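Local atomic coordinates of putative nucleoprotein (Infectious salmon anemia virus, PDB entry 4EWC), a protein that encapsidates the negative-strand viral RNA, protecting it from nucleases and forming the ribonucleoprotein that serves as template for transcription and replication. Residues Phe454-Ile459 with Ile581-Val586; Arg469-Ile474 with Gly587-Asp592. All blocks are in the same frame, centred on the assembly; numbering follows the deposited sequence.

Contact 1. Residues Phe454-Ile459 with Ile581-Val586; sequences FCSADI and IVISGV
D458, in the first turn of helix 457-463, turns its carboxylate toward S584 on the chain leaving strand 577-583. With CG anti to the carbonyl carbon (chi1 -64°), OD2 reaches the S584 backbone and accepts its N-H at 3.1 Å, from above the carboxylate plane. S584 OG also lies against the same OD2, at a doubtfully short modelled distance. S584 OG accepts from V586 N at 3.2 Å, an ST turn that folds the chain back toward the helix. There A457 N donates to V586 O (3.2 Å), giving an N-H of the helix start a partner on the other segment. S456 is the N-cap: its OG takes a weak bond from I459 N at 3.3 Å, while its CB packs on the CG2 branch of I583 (3.6 Å). Beyond it the I459 and I583 side chains cross obliquely, their CD1 methyls 4.2 Å apart, and I581 CD1 lies 4.0 Å from D458 CB. The other carboxylate oxygen, OD1, forms a salt bridge with R469, which probably keeps D458 charged. S584 and V586 also pack on V586 and S584 of the second subunit. The contact sets the N-terminal end of helix 457-463 against strand 577-583, outermost within this chain in an antiparallel sheet, where I581 and I583 make backbone hydrogen bonds with T570 and V568 of strand 568-574.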
ATOM      1  N   PHE A 454     -13.572   6.666   3.418  1.00 41.12           N
ATOM      2  CA  PHE A 454     -12.355   7.009   4.135  1.00 38.78           C
ATOM      3  C   PHE A 454     -11.601   5.805   4.633  1.00 38.85           C
ATOM      4  O   PHE A 454     -10.728   5.919   5.499  1.00 37.16           O
ATOM      5  CB  PHE A 454     -12.672   7.998   5.262  1.00 37.00           C
ATOM      6  CG  PHE A 454     -13.432   9.189   4.781  1.00 42.06           C
ATOM      7  CD1 PHE A 454     -12.864  10.041   3.845  1.00 39.83           C
ATOM      8  CD2 PHE A 454     -14.731   9.421   5.188  1.00 40.65           C
ATOM      9  CE1 PHE A 454     -13.558  11.111   3.363  1.00 39.17           C
ATOM     10  CE2 PHE A 454     -15.434  10.508   4.692  1.00 42.16           C
ATOM     11  CZ  PHE A 454     -14.841  11.352   3.782  1.00 38.92           C
ATOM     12  N   CYS A 455     -11.938   4.650   4.061  1.00 42.40           N
ATOM     13  CA  CYS A 455     -11.338   3.379   4.467  1.00 41.31           C
ATOM     14  C   CYS A 455      -9.941   3.280   3.903  1.00 41.78           C
ATOM     15  O   CYS A 455      -9.643   3.871   2.881  1.00 44.48           O
ATOM     16  CB  CYS A 455     -12.158   2.206   3.956  1.00 44.40           C
ATOM     17  SG  CYS A 455     -11.475   0.575   4.361  1.00 43.78           S
ATOM     18  N   SER A 456      -9.089   2.531   4.579  1.00 40.48           N
ATOM     19  CA  SER A 456      -7.766   2.217   4.073  1.00 45.53           C
ATOM     20  C   SER A 456      -7.820   1.730   2.623  1.00 46.63           C
ATOM     21  O   SER A 456      -8.685   0.918   2.256  1.00 45.18           O
ATOM     22  CB  SER A 456      -7.119   1.137   4.956  1.00 45.70           C
ATOM     23  OG  SER A 456      -6.077   0.465   4.268  1.00 51.04           O
ATOM     24  N   ALA A 457      -6.906   2.238   1.801  1.00 44.31           N
ATOM     25  CA  ALA A 457      -6.805   1.803   0.411  1.00 44.16           C
ATOM     26  C   ALA A 457      -6.400   0.334   0.307  1.00 41.93           C
ATOM     27  O   ALA A 457      -6.912  -0.384  -0.549  1.00 43.72           O
ATOM     28  CB  ALA A 457      -5.819   2.677  -0.360  1.00 43.84           C
ATOM     29  N   ASP A 458      -5.479  -0.097   1.168  1.00 41.56           N
ATOM     30  CA  ASP A 458      -5.077  -1.497   1.206  1.00 43.02           C
ATOM     31  C   ASP A 458      -6.297  -2.386   1.388  1.00 43.21           C
ATOM     32  O   ASP A 458      -6.439  -3.409   0.716  1.00 42.89           O
ATOM     33  CB  ASP A 458      -4.112  -1.761   2.342  1.00 38.92           C
ATOM     34  CG  ASP A 458      -2.805  -1.017   2.186  1.00 48.23           C
ATOM     35  OD1 ASP A 458      -1.991  -1.466   1.349  1.00 47.73           O
ATOM     36  OD2 ASP A 458      -2.584  -0.005   2.914  1.00 47.14           O
ATOM     37  N   ILE A 459      -7.174  -1.981   2.302  1.00 42.36           N
ATOM     38  CA  ILE A 459      -8.376  -2.733   2.585  1.00 42.11           C
ATOM     39  C   ILE A 459      -9.277  -2.791   1.363  1.00 45.83           C
ATOM     40  O   ILE A 459      -9.681  -3.887   0.936  1.00 43.32           O
ATOM     41  CB  ILE A 459      -9.163  -2.181   3.789  1.00 43.45           C
ATOM     42  CG1 ILE A 459      -8.318  -2.230   5.050  1.00 46.62           C
ATOM     43  CG2 ILE A 459     -10.463  -2.985   4.009  1.00 38.85           C
ATOM     44  CD1 ILE A 459      -9.050  -1.723   6.289  1.00 42.59           C
ATOM     45  N   ILE A 581      -2.925  -8.600   6.039  1.00 44.53           N
ATOM     46  CA  ILE A 581      -2.389  -7.439   5.318  1.00 44.67           C
ATOM     47  C   ILE A 581      -2.039  -6.357   6.321  1.00 47.22           C
ATOM     48  O   ILE A 581      -2.507  -6.394   7.461  1.00 44.99           O
ATOM     49  CB  ILE A 581      -3.380  -6.835   4.283  1.00 41.87           C
ATOM     50  CG1 ILE A 581      -4.571  -6.175   4.973  1.00 42.70           C
ATOM     51  CG2 ILE A 581      -3.820  -7.882   3.257  1.00 40.61           C
ATOM     52  CD1 ILE A 581      -5.311  -5.193   4.101  1.00 34.51           C
ATOM     53  N   VAL A 582      -1.217  -5.399   5.896  1.00 44.80           N
ATOM     54  CA  VAL A 582      -0.881  -4.226   6.710  1.00 43.32           C
ATOM     55  C   VAL A 582      -1.701  -3.007   6.298  1.00 42.69           C
ATOM     56  O   VAL A 582      -1.745  -2.636   5.128  1.00 42.31           O
ATOM     57  CB  VAL A 582       0.616  -3.829   6.565  1.00 47.49           C
ATOM     58  CG1 VAL A 582       0.842  -2.405   7.072  1.00 42.75           C
ATOM     59  CG2 VAL A 582       1.516  -4.808   7.281  1.00 47.91           C
ATOM     60  N   ILE A 583      -2.350  -2.369   7.256  1.00 44.56           N
ATOM     61  CA  ILE A 583      -2.978  -1.084   6.960  1.00 51.54           C
ATOM     62  C   ILE A 583      -1.873  -0.017   6.991  1.00 48.69           C
ATOM     63  O   ILE A 583      -1.364   0.345   8.062  1.00 48.29           O
ATOM     64  CB  ILE A 583      -4.114  -0.762   7.963  1.00 46.39           C
ATOM     65  CG1 ILE A 583      -5.120  -1.900   7.977  1.00 45.21           C
ATOM     66  CG2 ILE A 583      -4.818   0.526   7.612  1.00 43.15           C
ATOM     67  CD1 ILE A 583      -6.048  -1.868   9.174  1.00 44.01           C
ATOM     68  N   SER A 584      -1.498   0.454   5.806  1.00 45.99           N
ATOM     69  CA  SER A 584      -0.344   1.335   5.640  1.00 47.52           C
ATOM     70  C   SER A 584      -0.591   2.750   6.121  1.00 44.80           C
ATOM     71  O   SER A 584       0.332   3.430   6.569  1.00 48.41           O
ATOM     72  CB  SER A 584       0.078   1.399   4.169  1.00 43.32           C
ATOM     73  OG  SER A 584      -1.010   1.780   3.358  1.00 46.62           O
ATOM     74  N   GLY A 585      -1.834   3.188   6.013  1.00 43.82           N
ATOM     75  CA  GLY A 585      -2.188   4.551   6.325  1.00 47.44           C
ATOM     76  C   GLY A 585      -2.542   5.294   5.048  1.00 49.06           C
ATOM     77  O   GLY A 585      -3.187   6.335   5.092  1.00 47.29           O
ATOM     78  N   VAL A 586      -2.119   4.767   3.903  1.00 41.38           N
ATOM     79  CA  VAL A 586      -2.510   5.365   2.636  1.00 43.79           C
ATOM     80  C   VAL A 586      -3.995   5.116   2.426  1.00 48.33           C
ATOM     81  O   VAL A 586      -4.515   4.047   2.770  1.00 53.36           O
ATOM     82  CB  VAL A 586      -1.710   4.796   1.422  1.00 43.83           C
ATOM     83  CG1 VAL A 586      -2.241   5.374   0.111  1.00 47.48           C
ATOM     84  CG2 VAL A 586      -0.256   5.128   1.563  1.00 47.95           C
TER

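Contact 2. Residues Arg469-Ile474 with Gly587-Asp592; sequences RYRSNI and GLFSID
I591 reaches from S472 to the ring of Y470. Its CB lies 3.3 Å from S472 OG, and CG2, anti to the backbone N, packs on S472 CB at 3.7 Å. CG1 takes the other direction and passes Y470 CD1 at 3.9 Å, which carries CD1 over one ring face in a CH-pi contact, 4.1 Å from the centroid and 27° off the normal. R469 CG covers the opposite face, so the ring is sandwiched, and S590 OG sits at its edge, in plane. The phenol OH bonds to V582 N of the second subunit. R471 lies against the F589 ring through its aliphatic chain, CG 3.8 Å from CD1; the chain bends at chi2 (64°), and the guanidinium leads away. A type II beta turn runs from G587 to S590, with F589 at a positive phi, and I591 follows it; S590 OG bonds weakly back to G587 O. F589 also meets W514 of the second subunit, planes about 30° apart. The loop after helix 457-463 is thus packed on segment 587-592, while L588 leans on that helix at A457 and I460, on V447 of helix 438-449 and on L274 of helix 272-275.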
ATOM      1  N   ARG A 469      -6.902   2.163  -6.502  1.00 45.71           N
ATOM      2  CA  ARG A 469      -6.490   2.551  -5.158  1.00 44.20           C
ATOM      3  C   ARG A 469      -6.261   4.070  -5.002  1.00 49.69           C
ATOM      4  O   ARG A 469      -6.196   4.605  -3.881  1.00 45.11           O
ATOM      5  CB  ARG A 469      -5.258   1.732  -4.757  1.00 43.85           C
ATOM      6  CG  ARG A 469      -4.188   2.448  -3.978  1.00 52.84           C
ATOM      7  CD  ARG A 469      -2.920   1.608  -3.845  1.00 56.49           C
ATOM      8  NE  ARG A 469      -3.026   0.531  -2.859  1.00 57.94           N
ATOM      9  CZ  ARG A 469      -2.489   0.585  -1.642  1.00 55.65           C
ATOM     10  NH1 ARG A 469      -1.815   1.662  -1.259  1.00 51.47           N
ATOM     11  NH2 ARG A 469      -2.615  -0.443  -0.812  1.00 53.99           N
ATOM     12  N   TYR A 470      -6.161   4.775  -6.133  1.00 51.96           N
ATOM     13  CA  TYR A 470      -6.044   6.241  -6.110  1.00 48.10           C
ATOM     14  C   TYR A 470      -7.200   6.964  -6.800  1.00 45.63           C
ATOM     15  O   TYR A 470      -7.503   6.722  -7.960  1.00 53.00           O
ATOM     16  CB  TYR A 470      -4.705   6.725  -6.675  1.00 48.89           C
ATOM     17  CG  TYR A 470      -3.500   6.102  -6.023  1.00 46.27           C
ATOM     18  CD1 TYR A 470      -3.023   6.573  -4.817  1.00 46.27           C
ATOM     19  CD2 TYR A 470      -2.837   5.036  -6.624  1.00 45.66           C
ATOM     20  CE1 TYR A 470      -1.920   6.004  -4.220  1.00 46.59           C
ATOM     21  CE2 TYR A 470      -1.736   4.468  -6.038  1.00 45.25           C
ATOM     22  CZ  TYR A 470      -1.283   4.959  -4.828  1.00 43.10           C
ATOM     23  OH  TYR A 470      -0.192   4.392  -4.233  1.00 48.76           O
ATOM     24  N   ARG A 471      -7.824   7.851  -6.039  1.00 42.39           N
ATOM     25  CA  ARG A 471      -8.837   8.781  -6.504  1.00 47.70           C
ATOM     26  C   ARG A 471      -8.285   9.622  -7.667  1.00 53.01           C
ATOM     27  O   ARG A 471      -9.005   9.953  -8.604  1.00 54.91           O
ATOM     28  CB  ARG A 471      -9.249   9.694  -5.334  1.00 46.84           C
ATOM     29  CG  ARG A 471     -10.046  10.946  -5.708  1.00 48.74           C
ATOM     30  CD  ARG A 471     -11.391  10.594  -6.322  1.00 51.08           C
ATOM     31  NE  ARG A 471     -12.170  11.764  -6.743  1.00 56.22           N
ATOM     32  CZ  ARG A 471     -12.290  12.176  -8.008  1.00 57.18           C
ATOM     33  NH1 ARG A 471     -11.673  11.531  -8.990  1.00 51.20           N
ATOM     34  NH2 ARG A 471     -13.027  13.241  -8.295  1.00 58.84           N
ATOM     35  N   SER A 472      -6.996   9.936  -7.612  1.00 50.00           N
ATOM     36  CA  SER A 472      -6.362  10.728  -8.651  1.00 57.68           C
ATOM     37  C   SER A 472      -6.408  10.076 -10.044  1.00 55.15           C
ATOM     38  O   SER A 472      -6.591  10.768 -11.050  1.00 49.74           O
ATOM     39  CB  SER A 472      -4.927  11.103  -8.248  1.00 60.49           C
ATOM     40  OG  SER A 472      -4.231  10.001  -7.689  1.00 57.89           O
ATOM     41  N   ASN A 473      -6.263   8.753 -10.081  1.00 51.45           N
ATOM     42  CA  ASN A 473      -6.338   7.976 -11.320  1.00 50.86           C
ATOM     43  C   ASN A 473      -7.768   7.834 -11.870  1.00 56.37           C
ATOM     44  O   ASN A 473      -7.983   7.328 -12.965  1.00 58.90           O
ATOM     45  CB  ASN A 473      -5.726   6.586 -11.114  1.00 48.90           C
ATOM     46  CG  ASN A 473      -4.217   6.630 -10.929  1.00 53.24           C
ATOM     47  OD1 ASN A 473      -3.559   7.574 -11.382  1.00 54.83           O
ATOM     48  ND2 ASN A 473      -3.657   5.613 -10.259  1.00 47.50           N
ATOM     49  N   ILE A 474      -8.746   8.308 -11.114  1.00 57.73           N
ATOM     50  CA  ILE A 474     -10.137   8.202 -11.518  1.00 58.52           C
ATOM     51  C   ILE A 474     -10.536   9.404 -12.351  1.00 56.14           C
ATOM     52  O   ILE A 474     -10.457  10.538 -11.883  1.00 51.80           O
ATOM     53  CB  ILE A 474     -11.074   8.099 -10.276  1.00 52.42           C
ATOM     54  CG1 ILE A 474     -10.924   6.718  -9.624  1.00 54.05           C
ATOM     55  CG2 ILE A 474     -12.525   8.396 -10.664  1.00 51.13           C
ATOM     56  CD1 ILE A 474     -11.676   6.548  -8.329  1.00 47.61           C
ATOM     57  N   GLY A 587      -4.690   6.104   1.884  1.00 41.40           N
ATOM     58  CA  GLY A 587      -6.063   5.886   1.532  1.00 41.94           C
ATOM     59  C   GLY A 587      -6.331   6.370   0.134  1.00 45.29           C
ATOM     60  O   GLY A 587      -5.422   6.700  -0.642  1.00 42.36           O
ATOM     61  N   LEU A 588      -7.610   6.373  -0.198  1.00 43.28           N
ATOM     62  CA  LEU A 588      -8.095   7.092  -1.351  1.00 47.98           C
ATOM     63  C   LEU A 588      -7.801   8.563  -1.001  1.00 52.05           C
ATOM     64  O   LEU A 588      -7.575   8.890   0.170  1.00 60.03           O
ATOM     65  CB  LEU A 588      -9.592   6.800  -1.506  1.00 48.20           C
ATOM     66  CG  LEU A 588     -10.107   5.486  -2.153  1.00 42.81           C
ATOM     67  CD1 LEU A 588      -9.363   4.235  -1.761  1.00 45.41           C
ATOM     68  CD2 LEU A 588     -11.563   5.279  -1.851  1.00 37.58           C
ATOM     69  N   PHE A 589      -7.757   9.456  -1.975  1.00 48.22           N
ATOM     70  CA  PHE A 589      -7.398  10.887  -1.705  1.00 46.87           C
ATOM     71  C   PHE A 589      -5.993  11.155  -1.205  1.00 44.04           C
ATOM     72  O   PHE A 589      -5.712  12.256  -0.764  1.00 51.31           O
ATOM     73  CB  PHE A 589      -8.359  11.588  -0.738  1.00 40.23           C
ATOM     74  CG  PHE A 589      -9.772  11.161  -0.887  1.00 45.80           C
ATOM     75  CD1 PHE A 589     -10.490  11.499  -2.024  1.00 42.97           C
ATOM     76  CD2 PHE A 589     -10.391  10.409   0.103  1.00 45.77           C
ATOM     77  CE1 PHE A 589     -11.793  11.095  -2.183  1.00 44.93           C
ATOM     78  CE2 PHE A 589     -11.706  10.005  -0.037  1.00 44.97           C
ATOM     79  CZ  PHE A 589     -12.409  10.352  -1.182  1.00 47.05           C
ATOM     80  N   SER A 590      -5.109  10.174  -1.264  1.00 45.56           N
ATOM     81  CA  SER A 590      -3.773  10.343  -0.691  1.00 54.93           C
ATOM     82  C   SER A 590      -2.859  11.066  -1.678  1.00 57.15           C
ATOM     83  O   SER A 590      -1.780  11.518  -1.325  1.00 53.56           O
ATOM     84  CB  SER A 590      -3.171   8.994  -0.331  1.00 56.90           C
ATOM     85  OG  SER A 590      -2.777   8.323  -1.524  1.00 67.86           O
ATOM     86  N   ILE A 591      -3.305  11.125  -2.930  1.00 63.79           N
ATOM     87  CA  ILE A 591      -2.699  11.955  -3.961  1.00 61.37           C
ATOM     88  C   ILE A 591      -3.696  13.050  -4.357  1.00 61.51           C
ATOM     89  O   ILE A 591      -4.837  12.756  -4.732  1.00 64.98           O
ATOM     90  CB  ILE A 591      -2.354  11.130  -5.215  1.00 62.21           C
ATOM     91  CG1 ILE A 591      -1.266  10.090  -4.925  1.00 54.65           C
ATOM     92  CG2 ILE A 591      -1.934  12.055  -6.336  1.00 60.91           C
ATOM     93  CD1 ILE A 591      -0.887   9.240  -6.135  1.00 50.43           C
ATOM     94  N   ASP A 592      -3.267  14.306  -4.256  1.00 68.89           N
ATOM     95  CA  ASP A 592      -4.105  15.469  -4.588  1.00 75.92           C
ATOM     96  C   ASP A 592      -3.549  16.228  -5.791  1.00 83.59           C
ATOM     97  O   ASP A 592      -2.337  16.438  -5.884  1.00 80.71           O
ATOM     98  CB  ASP A 592      -4.191  16.423  -3.395  1.00 71.41           C
TER

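In the fold
From the N terminus the chain passes 454-459 at the start of helix 457-463, then 469-474 in the following loop, and returns more than a hundred residues later as 581-586 and, directly after it, 587-592. Contact 1 closes a loop of 121 residues and contact 2 one of 112; because the segments alternate, the two loops cross rather than nest. Both contain strands 499-500 and 568-574; strand 577-583 lies wholly within the loop of contact 2, while its end belongs to contact 1. Centres about 12 Å apart, the contacts meet where A457 CB packs on G587 CA and R469 CG. Together they join the end of strand 577-583 and the segment after it to the start of helix 457-463 and the loop that follows, beside the second subunit.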